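Local coordinates for protein aminofutalosine deaminase (Helicobacter pylori, PDB 7LKK) that deaminates aminofutalosine in the menaquinone pathway as an iron-bound hydrolase of the amidohydrolase family, and is held here with the inhibitor methylthio-coformycin, at residues C31-E35 against K398-I402; C114-Q119 against I141-L145. All blocks are in the same frame, centred on the assembly; numbering follows the deposited sequence.

Overall arrangement
Contact 1 (31-35 with 398-402) and contact 2 (114-119 with 141-145) share no helix or strand: their centres are 37 Å apart and their nearest atoms about 26 Å. Contact 1 is the more peripheral, 24 Å from the chain centre against 18 Å, and joins an early strand to a late helix, away from the metal and inhibitor sites; contact 2 joins helices close in sequence. Both are partly buried, and neither has a hydrogen bond between its segments. In contact 1 apolar packing gives way to a lysine and a glutamate whose charged ends do not meet; in contact 2 a partly exposed leucine packs between two glutamine side chains and an isoleucine, with Glu-142 about 6 Å, side chain to side chain, from the iron ligand His-81.

Contact 1 of 2, residues C31-E35 against K398-I402; sequences CEVLE and KEQAI
Val-33 directs its two methyl groups at the neighbouring residues Ala-401 and Ile-402. With CG1 anti to the backbone N (chi1 176°), CG2 is directed to Ile-402, lying 3.7 Å from its CD1, while CG1 reaches Ala-401, 4.2 Å from CB. The same Ile-402 CD1 meets Cys-31 SG at 3.5 Å, so one methyl packs against both a thiol and a valine branch. Phe-25 of strand 23-25 also touches Val-33, Ala-401 and Ile-402, and Leu-361 of helix 353-364 touches Cys-31 and Ile-402.

The polar part is different in kind. Lys-398 runs extended across the backbone of Val-33, and its CE, not its amine, comes 3.2 Å from Val-33 O; NZ stays at 4.1 Å from that oxygen. Glu-35 crosses the lysine chain at about a right angle, its OE2 4.1 Å from Lys-398 CB. The charged ends do not meet: Glu-35 OE1 and Lys-398 NZ are 5.5 Å apart, so any attraction is probably long-range. Strand 33-34 and the helical residues Ala-401 and Ile-402 are therefore joined mainly by apolar fit at the buried end, with exposed charged residues adding no direct bond.

Contact 2 of 2, residues C114-Q119 against I141-L145; sequences CQGAIQ and IEVNL
Gln-115 O accepts the helical bond from Gln-119 N at 3.0 Å, and the same carbonyl oxygen has Leu-145 CD1 of the other segment 3.6 Å away. The leucine methyl thus packs against a backbone acceptor already engaged within helix 115-127.

Two glutamine side chains pack on Leu-145. Gln-115 is bent at chi2 (-55°), which brings its amide back over the leucine: NE2 lies 3.4 Å from Leu-145 CD1, and on the other branch of the amide OE1 is 3.4 Å from Ile-141 CG2. One amide group therefore touches two aliphatic side chains by van der Waals packing; the Gln-115 and Ile-141 side chains as wholes cross at about a right angle. Gln-119, one turn on, is extended beyond CG; its NE2 comes to Leu-145 CD2 at 3.6 Å, and its CG touches both leucine methyls.

The apolar floor is Ile-118. Its CG2 packs on Leu-145 CD1 at 3.7 Å, and its CD1, at the end of the longer branch, rests on Glu-142 CB at 3.8 Å. In Glu-142 CG sits between the backbone N and the carbonyl carbon (chi1 77°) and the chain bends at chi2, taking the carboxylate away to the OG of Ser-137, hydrogen-bonded to OE2.

Helix 115-127 and helix 143-147 flank strand 130-137 in sequence, a strand paired in parallel with 69-80 and 152-159. Such neighbouring helices against consecutive parallel strands belong to the TIM-barrel fold of amidohydrolases; Glu-142, about 6 Å side chain to side chain from the iron ligand His-81 but about 11 Å from the iron, places the pair beside the metal site rather than in it.

Contact 1 of 2, residues C31-E35 against K398-I402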
ATOM      1  N   CYS A  31       6.949 -22.843   5.734  1.00 28.47           N
ATOM      2  CA  CYS A  31       6.403 -21.678   6.433  1.00 24.27           C
ATOM      3  C   CYS A  31       5.673 -22.101   7.706  1.00 27.69           C
ATOM      4  O   CYS A  31       4.529 -21.718   7.957  1.00 25.32           O
ATOM      5  CB  CYS A  31       5.497 -20.859   5.510  1.00 30.89           C
ATOM      6  SG  CYS A  31       5.590 -19.088   5.782  1.00 41.83           S
ATOM      7  N   GLU A  32       6.360 -22.901   8.518  1.00 23.70           N
ATOM      8  CA  GLU A  32       5.774 -23.450   9.733  1.00 24.29           C
ATOM      9  C   GLU A  32       5.481 -22.358  10.753  1.00 23.00           C
ATOM     10  O   GLU A  32       6.285 -21.443  10.959  1.00 20.49           O
ATOM     11  CB  GLU A  32       6.716 -24.486  10.340  1.00 22.03           C
ATOM     12  CG  GLU A  32       6.031 -25.712  10.900  1.00 26.24           C
ATOM     13  CD  GLU A  32       7.015 -26.825  11.192  1.00 24.59           C
ATOM     14  OE1 GLU A  32       7.858 -27.109  10.316  1.00 21.72           O
ATOM     15  OE2 GLU A  32       6.951 -27.407  12.295  1.00 32.53           O
ATOM     16  N   VAL A  33       4.316 -22.454  11.390  1.00 20.70           N
ATOM     17  CA  VAL A  33       3.922 -21.560  12.471  1.00 18.67           C
ATOM     18  C   VAL A  33       3.736 -22.397  13.727  1.00 22.16           C
ATOM     19  O   VAL A  33       2.992 -23.385  13.716  1.00 24.37           O
ATOM     20  CB  VAL A  33       2.636 -20.783  12.137  1.00 19.84           C
ATOM     21  CG1 VAL A  33       2.210 -19.936  13.327  1.00 20.93           C
ATOM     22  CG2 VAL A  33       2.847 -19.910  10.907  1.00 20.04           C
ATOM     23  N   LEU A  34       4.407 -22.004  14.804  1.00 24.54           N
ATOM     24  CA  LEU A  34       4.388 -22.747  16.053  1.00 25.03           C
ATOM     25  C   LEU A  34       3.916 -21.846  17.184  1.00 25.63           C
ATOM     26  O   LEU A  34       4.227 -20.650  17.211  1.00 24.04           O
ATOM     27  CB  LEU A  34       5.772 -23.319  16.371  1.00 26.36           C
ATOM     28  CG  LEU A  34       6.275 -24.343  15.351  1.00 26.04           C
ATOM     29  CD1 LEU A  34       7.749 -24.654  15.568  1.00 26.47           C
ATOM     30  CD2 LEU A  34       5.435 -25.610  15.421  1.00 26.92           C
ATOM     31  N   GLU A  35       3.159 -22.424  18.109  1.00 27.35           N
ATOM     32  CA  GLU A  35       2.581 -21.685  19.221  1.00 25.84           C
ATOM     33  C   GLU A  35       3.375 -21.942  20.494  1.00 21.13           C
ATOM     34  O   GLU A  35       3.763 -23.078  20.778  1.00 22.80           O
ATOM     35  CB  GLU A  35       1.113 -22.069  19.425  1.00 29.98           C
ATOM     36  CG  GLU A  35       0.237 -21.794  18.209  1.00 35.22           C
ATOM     37  CD  GLU A  35      -1.219 -22.149  18.436  1.00 42.06           C
ATOM     38  OE1 GLU A  35      -1.488 -23.148  19.138  1.00 47.29           O
ATOM     39  OE2 GLU A  35      -2.095 -21.428  17.913  1.00 35.17           O
ATOM     40  N   LYS A 398      -3.713 -19.514  14.279  1.00 25.80           N
ATOM     41  CA  LYS A 398      -2.604 -20.143  13.565  1.00 31.52           C
ATOM     42  C   LYS A 398      -2.671 -19.874  12.066  1.00 28.69           C
ATOM     43  O   LYS A 398      -1.662 -19.523  11.441  1.00 29.00           O
ATOM     44  CB  LYS A 398      -2.606 -21.646  13.841  1.00 30.57           C
ATOM     45  CG  LYS A 398      -1.248 -22.311  13.753  1.00 31.92           C
ATOM     46  CD  LYS A 398      -1.377 -23.804  14.012  1.00 37.40           C
ATOM     47  CE  LYS A 398      -0.021 -24.460  14.193  1.00 41.16           C
ATOM     48  NZ  LYS A 398      -0.149 -25.889  14.586  1.00 42.86           N
ATOM     49  N   GLU A 399      -3.853 -20.027  11.467  1.00 23.95           N
ATOM     50  CA  GLU A 399      -3.970 -19.888  10.021  1.00 27.11           C
ATOM     51  C   GLU A 399      -3.984 -18.433   9.564  1.00 26.68           C
ATOM     52  O   GLU A 399      -3.725 -18.165   8.386  1.00 25.33           O
ATOM     53  CB  GLU A 399      -5.216 -20.617   9.515  1.00 31.36           C
ATOM     54  CG  GLU A 399      -6.534 -19.987   9.911  1.00 32.67           C
ATOM     55  CD  GLU A 399      -7.568 -20.090   8.807  1.00 40.76           C
ATOM     56  OE1 GLU A 399      -7.595 -21.130   8.114  1.00 48.58           O
ATOM     57  OE2 GLU A 399      -8.348 -19.130   8.628  1.00 36.22           O
ATOM     58  N   GLN A 400      -4.288 -17.492  10.459  1.00 23.63           N
ATOM     59  CA  GLN A 400      -4.273 -16.073  10.127  1.00 23.90           C
ATOM     60  C   GLN A 400      -2.986 -15.380  10.557  1.00 23.70           C
ATOM     61  O   GLN A 400      -2.798 -14.204  10.224  1.00 23.85           O
ATOM     62  CB  GLN A 400      -5.465 -15.359  10.780  1.00 24.36           C
ATOM     63  CG  GLN A 400      -6.828 -15.739  10.217  1.00 24.89           C
ATOM     64  CD  GLN A 400      -7.184 -14.959   8.970  1.00 19.44           C
ATOM     65  OE1 GLN A 400      -7.014 -13.741   8.916  1.00 17.97           O
ATOM     66  NE2 GLN A 400      -7.691 -15.656   7.961  1.00 19.98           N
ATOM     67  N   ALA A 401      -2.100 -16.085  11.267  1.00 19.18           N
ATOM     68  CA  ALA A 401      -0.983 -15.440  11.951  1.00 21.83           C
ATOM     69  C   ALA A 401      -0.076 -14.694  10.978  1.00 18.50           C
ATOM     70  O   ALA A 401       0.318 -13.550  11.234  1.00 17.73           O
ATOM     71  CB  ALA A 401      -0.183 -16.481  12.738  1.00 21.04           C
ATOM     72  N   ILE A 402       0.283 -15.336   9.865  1.00 18.58           N
ATOM     73  CA  ILE A 402       1.231 -14.731   8.932  1.00 18.14           C
ATOM     74  C   ILE A 402       0.628 -13.496   8.272  1.00 16.63           C
ATOM     75  O   ILE A 402       1.287 -12.456   8.151  1.00 18.45           O
ATOM     76  CB  ILE A 402       1.686 -15.767   7.890  1.00 17.35           C
ATOM     77  CG1 ILE A 402       2.622 -16.792   8.533  1.00 19.55           C
ATOM     78  CG2 ILE A 402       2.368 -15.082   6.712  1.00 15.46           C
ATOM     79  CD1 ILE A 402       2.810 -18.040   7.707  1.00 21.28           C
TER

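Contact 2 of 2, residues C114-Q119 against I141-L145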
ATOM      1  N   CYS A 114      24.767  13.479   1.826  1.00 38.02           N
ATOM      2  CA  CYS A 114      24.097  12.184   1.784  1.00 39.97           C
ATOM      3  C   CYS A 114      23.951  11.512   3.142  1.00 36.94           C
ATOM      4  O   CYS A 114      23.038  10.698   3.320  1.00 34.72           O
ATOM      5  CB  CYS A 114      24.867  11.237   0.852  1.00 34.39           C
ATOM      6  SG  CYS A 114      23.856  10.083  -0.084  1.00 49.24           S
ATOM      7  N   GLN A 115      24.821  11.832   4.101  1.00 34.75           N
ATOM      8  CA  GLN A 115      24.973  10.985   5.282  1.00 36.12           C
ATOM      9  C   GLN A 115      23.735  11.014   6.172  1.00 36.33           C
ATOM     10  O   GLN A 115      23.371   9.992   6.767  1.00 35.61           O
ATOM     11  CB  GLN A 115      26.215  11.407   6.064  1.00 32.85           C
ATOM     12  CG  GLN A 115      27.490  11.420   5.230  1.00 29.61           C
ATOM     13  CD  GLN A 115      27.763  10.091   4.546  1.00 33.17           C
ATOM     14  OE1 GLN A 115      27.476   9.919   3.360  1.00 33.32           O
ATOM     15  NE2 GLN A 115      28.323   9.146   5.291  1.00 31.23           N
ATOM     16  N   GLY A 116      23.079  12.171   6.281  1.00 35.24           N
ATOM     17  CA  GLY A 116      21.896  12.259   7.123  1.00 35.80           C
ATOM     18  C   GLY A 116      20.789  11.326   6.671  1.00 35.55           C
ATOM     19  O   GLY A 116      20.191  10.611   7.479  1.00 33.14           O
ATOM     20  N   ALA A 117      20.503  11.320   5.368  1.00 30.11           N
ATOM     21  CA  ALA A 117      19.465  10.441   4.845  1.00 31.51           C
ATOM     22  C   ALA A 117      19.867   8.973   4.930  1.00 29.91           C
ATOM     23  O   ALA A 117      19.004   8.106   5.107  1.00 28.94           O
ATOM     24  CB  ALA A 117      19.133  10.824   3.405  1.00 29.44           C
ATOM     25  N   ILE A 118      21.163   8.673   4.806  1.00 31.21           N
ATOM     26  CA  ILE A 118      21.615   7.285   4.868  1.00 30.93           C
ATOM     27  C   ILE A 118      21.456   6.730   6.280  1.00 34.63           C
ATOM     28  O   ILE A 118      21.048   5.577   6.468  1.00 29.79           O
ATOM     29  CB  ILE A 118      23.069   7.170   4.374  1.00 29.61           C
ATOM     30  CG1 ILE A 118      23.160   7.521   2.889  1.00 33.85           C
ATOM     31  CG2 ILE A 118      23.607   5.765   4.605  1.00 25.50           C
ATOM     32  CD1 ILE A 118      24.573   7.540   2.357  1.00 32.30           C
ATOM     33  N   GLN A 119      21.779   7.535   7.296  1.00 36.86           N
ATOM     34  CA  GLN A 119      21.574   7.096   8.674  1.00 33.98           C
ATOM     35  C   GLN A 119      20.096   6.873   8.968  1.00 32.70           C
ATOM     36  O   GLN A 119      19.727   5.883   9.611  1.00 33.03           O
ATOM     37  CB  GLN A 119      22.149   8.123   9.646  1.00 35.14           C
ATOM     38  CG  GLN A 119      23.663   8.140   9.740  1.00 38.18           C
ATOM     39  CD  GLN A 119      24.181   9.389  10.424  1.00 46.61           C
ATOM     40  OE1 GLN A 119      23.542   9.925  11.330  1.00 47.06           O
ATOM     41  NE2 GLN A 119      25.346   9.861   9.994  1.00 39.43           N
ATOM     42  N   ILE A 141      29.679   5.567  -0.955  1.00 30.88           N
ATOM     43  CA  ILE A 141      29.459   6.663  -0.017  1.00 30.85           C
ATOM     44  C   ILE A 141      28.704   6.195   1.225  1.00 32.63           C
ATOM     45  O   ILE A 141      28.827   6.805   2.294  1.00 33.99           O
ATOM     46  CB  ILE A 141      28.733   7.819  -0.736  1.00 32.52           C
ATOM     47  CG1 ILE A 141      29.628   8.396  -1.834  1.00 33.50           C
ATOM     48  CG2 ILE A 141      28.344   8.930   0.230  1.00 39.11           C
ATOM     49  CD1 ILE A 141      28.958   9.461  -2.673  1.00 39.51           C
ATOM     50  N   GLU A 142      27.956   5.099   1.126  1.00 30.78           N
ATOM     51  CA  GLU A 142      27.186   4.585   2.251  1.00 33.62           C
ATOM     52  C   GLU A 142      27.927   3.527   3.058  1.00 28.40           C
ATOM     53  O   GLU A 142      27.426   3.116   4.109  1.00 30.95           O
ATOM     54  CB  GLU A 142      25.860   3.997   1.755  1.00 27.12           C
ATOM     55  CG  GLU A 142      26.006   2.629   1.108  1.00 26.83           C
ATOM     56  CD  GLU A 142      26.304   2.716  -0.375  1.00 30.63           C
ATOM     57  OE1 GLU A 142      25.395   2.425  -1.181  1.00 30.51           O
ATOM     58  OE2 GLU A 142      27.444   3.080  -0.734  1.00 29.57           O
ATOM     59  N   VAL A 143      29.098   3.080   2.594  1.00 31.43           N
ATOM     60  CA  VAL A 143      29.759   1.925   3.200  1.00 32.74           C
ATOM     61  C   VAL A 143      30.168   2.218   4.640  1.00 32.98           C
ATOM     62  O   VAL A 143      30.015   1.370   5.526  1.00 29.39           O
ATOM     63  CB  VAL A 143      30.968   1.496   2.346  1.00 32.06           C
ATOM     64  CG1 VAL A 143      31.754   0.396   3.046  1.00 27.82           C
ATOM     65  CG2 VAL A 143      30.505   1.028   0.976  1.00 29.93           C
ATOM     66  N   ASN A 144      30.708   3.414   4.894  1.00 33.33           N
ATOM     67  CA  ASN A 144      31.197   3.744   6.232  1.00 31.10           C
ATOM     68  C   ASN A 144      30.090   3.629   7.273  1.00 32.21           C
ATOM     69  O   ASN A 144      30.273   3.010   8.328  1.00 32.31           O
ATOM     70  CB  ASN A 144      31.802   5.146   6.237  1.00 35.15           C
ATOM     71  CG  ASN A 144      33.196   5.180   5.642  1.00 40.95           C
ATOM     72  OD1 ASN A 144      33.832   4.140   5.464  1.00 38.18           O
ATOM     73  ND2 ASN A 144      33.678   6.377   5.325  1.00 46.07           N
ATOM     74  N   LEU A 145      28.931   4.230   6.996  1.00 32.82           N
ATOM     75  CA  LEU A 145      27.822   4.163   7.942  1.00 30.43           C
ATOM     76  C   LEU A 145      27.324   2.732   8.108  1.00 30.78           C
ATOM     77  O   LEU A 145      26.974   2.313   9.217  1.00 30.94           O
ATOM     78  CB  LEU A 145      26.693   5.084   7.482  1.00 30.06           C
ATOM     79  CG  LEU A 145      27.004   6.578   7.581  1.00 33.82           C
ATOM     80  CD1 LEU A 145      25.887   7.408   6.971  1.00 34.86           C
ATOM     81  CD2 LEU A 145      27.240   6.975   9.031  1.00 37.47           C
TER